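Local coordinates for endo-1,3-beta-glucanase, family GH16 (Zobellia galactanivorans, PDB 5FUI), which probably binds the beta-1,3-glucan laminarin through this C-terminal family 6 carbohydrate-binding module of a marine laminarinase, at residues Ser74-Ser88 against Val101-Gly115. Sequence-based numbering, arbitrary orientation. Where two conformers were deposited one is given.
With APY (2-aminomethyl-pyridine), chain C.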
loop_
_atom_site.group_PDB
_atom_site.type_symbol
_atom_site.label_atom_id
_atom_site.label_comp_id
_atom_site.label_asym_id
_atom_site.label_seq_id
_atom_site.Cartn_x
_atom_site.Cartn_y
_atom_site.Cartn_z
ATOM N N SER A 74 -2.549 6.943 -2.850
ATOM C CA SER A 74 -2.478 7.675 -1.539
ATOM C C SER A 74 -2.718 6.688 -0.421
ATOM O O SER A 74 -3.365 5.657 -0.605
ATOM C CB SER A 74 -3.539 8.791 -1.465
ATOM O OG SER A 74 -4.864 8.196 -1.574
ATOM N N SER A 75 -2.117 6.995 0.715
ATOM C CA SER A 75 -2.376 6.224 1.957
ATOM C C SER A 75 -3.059 7.163 2.983
ATOM O O SER A 75 -2.801 8.376 3.024
ATOM C CB SER A 75 -1.120 5.620 2.567
ATOM O OG SER A 75 -0.175 6.652 2.744
ATOM N N ASP A 76 -3.976 6.564 3.776
ATOM C CA ASP A 76 -4.727 7.360 4.750
ATOM C C ASP A 76 -5.178 6.535 5.917
ATOM O O ASP A 76 -5.170 5.290 5.838
ATOM C CB ASP A 76 -5.954 7.999 4.062
ATOM C CG ASP A 76 -7.041 7.023 3.804
ATOM O OD1 ASP A 76 -7.815 6.714 4.705
ATOM O OD2 ASP A 76 -7.118 6.434 2.682
ATOM N N LEU A 77 -5.530 7.221 7.012
ATOM C CA LEU A 77 -6.139 6.561 8.163
ATOM C C LEU A 77 -7.597 7.043 8.323
ATOM O O LEU A 77 -7.920 8.249 8.091
ATOM C CB LEU A 77 -5.354 6.966 9.433
ATOM C CG LEU A 77 -3.868 6.641 9.402
ATOM C CD1 LEU A 77 -3.230 7.182 10.682
ATOM C CD2 LEU A 77 -3.580 5.162 9.065
ATOM N N GLU A 78 -8.453 6.064 8.683
ATOM C CA GLU A 78 -9.882 6.367 9.000
ATOM C C GLU A 78 -10.603 7.035 7.872
ATOM O O GLU A 78 -11.228 8.129 8.041
ATOM C CB GLU A 78 -9.956 7.247 10.289
ATOM C CG GLU A 78 -9.381 6.494 11.494
ATOM C CD GLU A 78 -10.285 5.256 11.797
ATOM O OE1 GLU A 78 -11.524 5.375 11.970
ATOM O OE2 GLU A 78 -9.845 4.101 11.817
ATOM N N ALA A 79 -10.497 6.443 6.688
ATOM C CA ALA A 79 -11.250 6.958 5.532
ATOM C C ALA A 79 -11.007 8.451 5.230
ATOM O O ALA A 79 -11.934 9.293 5.000
ATOM C CB ALA A 79 -12.766 6.581 5.643
ATOM N N GLY A 80 -9.723 8.840 5.325
ATOM C CA GLY A 80 -9.292 10.175 4.922
ATOM C C GLY A 80 -9.339 11.180 6.032
ATOM O O GLY A 80 -9.002 12.311 5.789
ATOM N N GLU A 81 -9.655 10.715 7.264
ATOM C CA GLU A 81 -9.554 11.673 8.417
ATOM C C GLU A 81 -8.097 12.170 8.531
ATOM O O GLU A 81 -7.850 13.348 8.890
ATOM C CB GLU A 81 -9.936 11.014 9.761
ATOM C CG GLU A 81 -11.440 10.799 9.876
ATOM C CD GLU A 81 -11.883 10.210 11.257
ATOM O OE1 GLU A 81 -11.089 10.252 12.263
ATOM O OE2 GLU A 81 -13.052 9.702 11.349
ATOM N N THR A 82 -7.121 11.255 8.247
ATOM C CA THR A 82 -5.711 11.688 8.271
ATOM C C THR A 82 -5.127 11.202 6.952
ATOM O O THR A 82 -5.179 9.987 6.684
ATOM C CB THR A 82 -4.952 10.990 9.432
ATOM O OG1 THR A 82 -5.480 11.607 10.629
ATOM C CG2 THR A 82 -3.431 11.314 9.380
ATOM N N VAL A 83 -4.603 12.115 6.155
ATOM C CA VAL A 83 -3.934 11.698 4.939
ATOM C C VAL A 83 -2.445 11.555 5.227
ATOM O O VAL A 83 -1.795 12.461 5.785
ATOM C CB VAL A 83 -4.158 12.726 3.779
ATOM C CG1 VAL A 83 -3.332 12.426 2.529
ATOM C CG2 VAL A 83 -5.654 12.709 3.409
ATOM N N LEU A 84 -1.869 10.410 4.845
ATOM C CA LEU A 84 -0.463 10.159 5.146
ATOM C C LEU A 84 0.422 10.624 3.986
ATOM O O LEU A 84 1.517 11.075 4.206
ATOM C CB LEU A 84 -0.222 8.679 5.431
ATOM C CG LEU A 84 -1.030 8.138 6.638
ATOM C CD1 LEU A 84 -0.882 6.604 6.648
ATOM C CD2 LEU A 84 -0.547 8.842 7.946
ATOM N N GLY A 85 -0.096 10.593 2.769
ATOM C CA GLY A 85 0.663 11.078 1.614
ATOM C C GLY A 85 0.479 10.151 0.429
ATOM O O GLY A 85 -0.411 9.302 0.411
ATOM N N GLU A 86 1.242 10.461 -0.622
ATOM C CA GLU A 86 1.089 9.785 -1.875
ATOM C C GLU A 86 2.403 9.149 -2.305
ATOM O O GLU A 86 3.512 9.603 -1.995
ATOM C CB GLU A 86 0.620 10.710 -2.952
ATOM C CG GLU A 86 -0.706 11.370 -2.627
ATOM C CD GLU A 86 -1.227 12.392 -3.623
ATOM O OE1 GLU A 86 -0.727 12.453 -4.740
ATOM O OE2 GLU A 86 -2.180 13.043 -3.191
ATOM N N LEU A 87 2.298 8.038 -3.049
ATOM C CA LEU A 87 3.457 7.266 -3.504
ATOM C C LEU A 87 3.342 7.152 -5.021
ATOM O O LEU A 87 2.269 6.843 -5.542
ATOM C CB LEU A 87 3.364 5.760 -2.923
ATOM C CG LEU A 87 3.599 5.521 -1.417
ATOM C CD1 LEU A 87 4.979 6.058 -0.992
ATOM C CD2 LEU A 87 2.440 6.108 -0.590
ATOM N N SER A 88 4.446 7.392 -5.711
ATOM C CA SER A 88 4.561 7.052 -7.129
ATOM C C SER A 88 5.207 5.670 -7.266
ATOM O O SER A 88 6.216 5.346 -6.575
ATOM C CB SER A 88 5.525 8.063 -7.774
ATOM O OG SER A 88 4.868 9.313 -7.760
ATOM N N VAL A 101 9.184 1.140 -2.362
ATOM C CA VAL A 101 9.161 2.599 -2.164
ATOM C C VAL A 101 8.677 2.864 -0.741
ATOM O O VAL A 101 8.143 1.980 -0.050
ATOM C CB VAL A 101 8.265 3.313 -3.232
ATOM C CG1 VAL A 101 8.878 3.093 -4.657
ATOM C CG2 VAL A 101 6.784 2.812 -3.119
ATOM N N SER A 102 8.796 4.115 -0.322
ATOM C CA SER A 102 8.421 4.425 1.072
ATOM C C SER A 102 7.946 5.848 1.254
ATOM O O SER A 102 8.161 6.711 0.418
ATOM C CB SER A 102 9.553 4.120 2.033
ATOM O OG SER A 102 10.641 5.082 1.826
ATOM N N GLN A 103 7.340 6.075 2.411
ATOM C CA GLN A 103 7.086 7.417 2.906
ATOM C C GLN A 103 7.431 7.426 4.391
ATOM O O GLN A 103 7.365 6.398 5.035
ATOM C CB GLN A 103 5.616 7.774 2.669
ATOM C CG GLN A 103 4.648 6.908 3.479
ATOM C CD GLN A 103 3.175 7.051 3.119
ATOM O OE1 GLN A 103 2.410 6.197 3.517
ATOM N NE2 GLN A 103 2.770 8.094 2.447
ATOM N N THR A 104 7.821 8.596 4.878
ATOM C CA THR A 104 8.082 8.797 6.319
ATOM C C THR A 104 7.084 9.781 6.842
ATOM O O THR A 104 7.049 10.943 6.350
ATOM C CB THR A 104 9.535 9.260 6.569
ATOM O OG1 THR A 104 10.458 8.277 6.088
ATOM C CG2 THR A 104 9.834 9.428 8.031
ATOM N N VAL A 105 6.219 9.309 7.755
ATOM C CA VAL A 105 5.105 10.147 8.135
ATOM C C VAL A 105 4.873 10.075 9.661
ATOM O O VAL A 105 5.238 9.135 10.315
ATOM C CB VAL A 105 3.914 9.808 7.202
ATOM C CG1 VAL A 105 3.499 8.326 7.275
ATOM C CG2 VAL A 105 2.762 10.781 7.309
ATOM N N ASN A 106 4.237 11.091 10.215
ATOM C CA ASN A 106 4.017 11.192 11.637
ATOM C C ASN A 106 2.606 10.801 11.984
ATOM O O ASN A 106 1.688 11.304 11.393
ATOM C CB ASN A 106 4.283 12.641 12.021
ATOM C CG ASN A 106 4.337 12.859 13.509
ATOM O OD1 ASN A 106 5.410 13.027 14.066
ATOM N ND2 ASN A 106 3.174 12.931 14.152
ATOM N N VAL A 107 2.465 9.866 12.920
ATOM C CA VAL A 107 1.168 9.322 13.291
ATOM C C VAL A 107 1.078 9.361 14.800
ATOM O O VAL A 107 2.036 8.977 15.449
ATOM C CB VAL A 107 1.064 7.846 12.791
ATOM C CG1 VAL A 107 -0.302 7.307 13.129
ATOM C CG2 VAL A 107 1.225 7.853 11.271
ATOM N N SER A 108 -0.064 9.800 15.367
ATOM C CA SER A 108 -0.210 9.667 16.838
ATOM C C SER A 108 -0.675 8.244 17.183
ATOM O O SER A 108 -1.424 7.542 16.404
ATOM C CB SER A 108 -1.160 10.714 17.422
ATOM O OG SER A 108 -2.425 10.529 16.849
ATOM N N ALA A 109 -0.231 7.767 18.344
ATOM C CA ALA A 109 -0.557 6.391 18.718
ATOM C C ALA A 109 -2.050 6.018 18.647
ATOM O O ALA A 109 -2.956 6.763 19.129
ATOM C CB ALA A 109 0.026 6.065 20.132
ATOM N N GLY A 110 -2.338 4.889 18.037
ATOM C CA GLY A 110 -3.718 4.470 18.005
ATOM C C GLY A 110 -3.848 3.257 17.107
ATOM O O GLY A 110 -2.843 2.784 16.536
ATOM N N THR A 111 -5.071 2.772 16.926
ATOM C CA THR A 111 -5.363 1.696 16.023
ATOM C C THR A 111 -6.370 2.228 15.005
ATOM O O THR A 111 -7.404 2.808 15.420
ATOM C CB THR A 111 -6.011 0.497 16.790
ATOM O OG1 THR A 111 -5.010 0.020 17.703
ATOM C CG2 THR A 111 -6.376 -0.658 15.811
ATOM N N TYR A 112 -6.051 2.068 13.719
ATOM C CA TYR A 112 -6.737 2.728 12.641
ATOM C C TYR A 112 -7.050 1.796 11.491
ATOM O O TYR A 112 -6.345 0.813 11.239
ATOM C CB TYR A 112 -5.846 3.906 12.060
ATOM C CG TYR A 112 -5.373 4.875 13.118
ATOM C CD1 TYR A 112 -6.201 5.837 13.578
ATOM C CD2 TYR A 112 -4.103 4.867 13.610
ATOM C CE1 TYR A 112 -5.777 6.757 14.512
ATOM C CE2 TYR A 112 -3.638 5.767 14.561
ATOM C CZ TYR A 112 -4.473 6.707 15.019
ATOM O OH TYR A 112 -4.019 7.604 15.979
ATOM N N GLN A 113 -8.075 2.175 10.740
ATOM C CA GLN A 113 -8.331 1.590 9.430
ATOM C C GLN A 113 -7.344 2.264 8.467
ATOM O O GLN A 113 -7.366 3.493 8.310
ATOM C CB GLN A 113 -9.797 1.819 9.015
ATOM C CG GLN A 113 -10.191 1.316 7.648
ATOM C CD GLN A 113 -11.706 1.474 7.394
ATOM O OE1 GLN A 113 -12.492 0.642 7.847
ATOM N NE2 GLN A 113 -12.117 2.548 6.650
ATOM N N PHE A 114 -6.524 1.444 7.799
ATOM C CA PHE A 114 -5.485 1.945 6.871
ATOM C C PHE A 114 -5.946 1.774 5.435
ATOM O O PHE A 114 -6.370 0.659 5.073
ATOM C CB PHE A 114 -4.214 1.162 7.186
ATOM C CG PHE A 114 -2.997 1.514 6.338
ATOM C CD1 PHE A 114 -2.210 2.633 6.609
ATOM C CD2 PHE A 114 -2.630 0.670 5.328
ATOM C CE1 PHE A 114 -1.113 2.908 5.806
ATOM C CE2 PHE A 114 -1.520 0.937 4.553
ATOM C CZ PHE A 114 -0.784 2.064 4.776
ATOM N N GLY A 115 -5.956 2.843 4.613
ATOM C CA GLY A 115 -6.496 2.767 3.288
ATOM C C GLY A 115 -5.448 3.120 2.232
ATOM O O GLY A 115 -4.652 4.042 2.443
HETATM N N APY C . -9.428 5.120 2.437
HETATM C CM APY C . -9.209 4.171 1.363
HETATM C C2 APY C . -10.701 3.914 1.238
HETATM C C3 APY C . -11.403 4.577 0.260
HETATM C C4 APY C . -12.808 4.439 0.152
HETATM C C5 APY C . -13.489 3.689 1.127
HETATM C C6 APY C . -12.780 3.033 2.121
HETATM N N1 APY C . -11.410 3.202 2.185
HETATM O O HOH W 1 -8.592 4.349 5.785
HETATM O O HOH W 2 4.288 10.031 0.692
#
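Gln103 CG lies between its backbone N and carbonyl carbon (chi1 65°) with the chain extended beyond it, Ser75 turns its hydroxyl into the same position (chi1 54°), and the two side chains meet inside the beta-sandwich of this family 6 carbohydrate-binding module. Strand 82-88, outermost in one sheet, here faces strand 101-107 of the other. Ser75 OG donates to Gln103 OE1 over 2.7 Å, in the carbonyl plane and on a lone pair; Tyr62 OH also binds this oxygen, which, with the water bond of NE2, helps set the amide's rotation. Gln103 NE2 turns to a water held by Glu86 O, with Leu87 CD2 packed close by.

Further along the interior, Leu84 splits its branches: CD2 touches Val107 CG2 and, in one of the two conformers of Val105, its CG2, whereas CD1 meets the edge of the Phe114 ring. Leu77 CD2 lies in the plane of that ring, and Leu77 CD1 sits over one face of the Tyr112 ring, 4.0 Å from the centroid, in a CH-pi contact.

Within the sheet that carries strand 82-88, strands 74-77 and 110-115 run antiparallel. Past the Asp76–Gly115 pair, Glu78 at the start of a type I' turn bends back, and its OE2 accepts Gln113 N at 2.8 Å, nearly straight at 176°. On the sheet's outer face, Asp76 and Gly115 line a pocket occupied by 2-aminomethyl-pyridine, whose amine N donates to Asp76 OD2 at 2.7 Å and more weakly to OD1 at 3.2 Å.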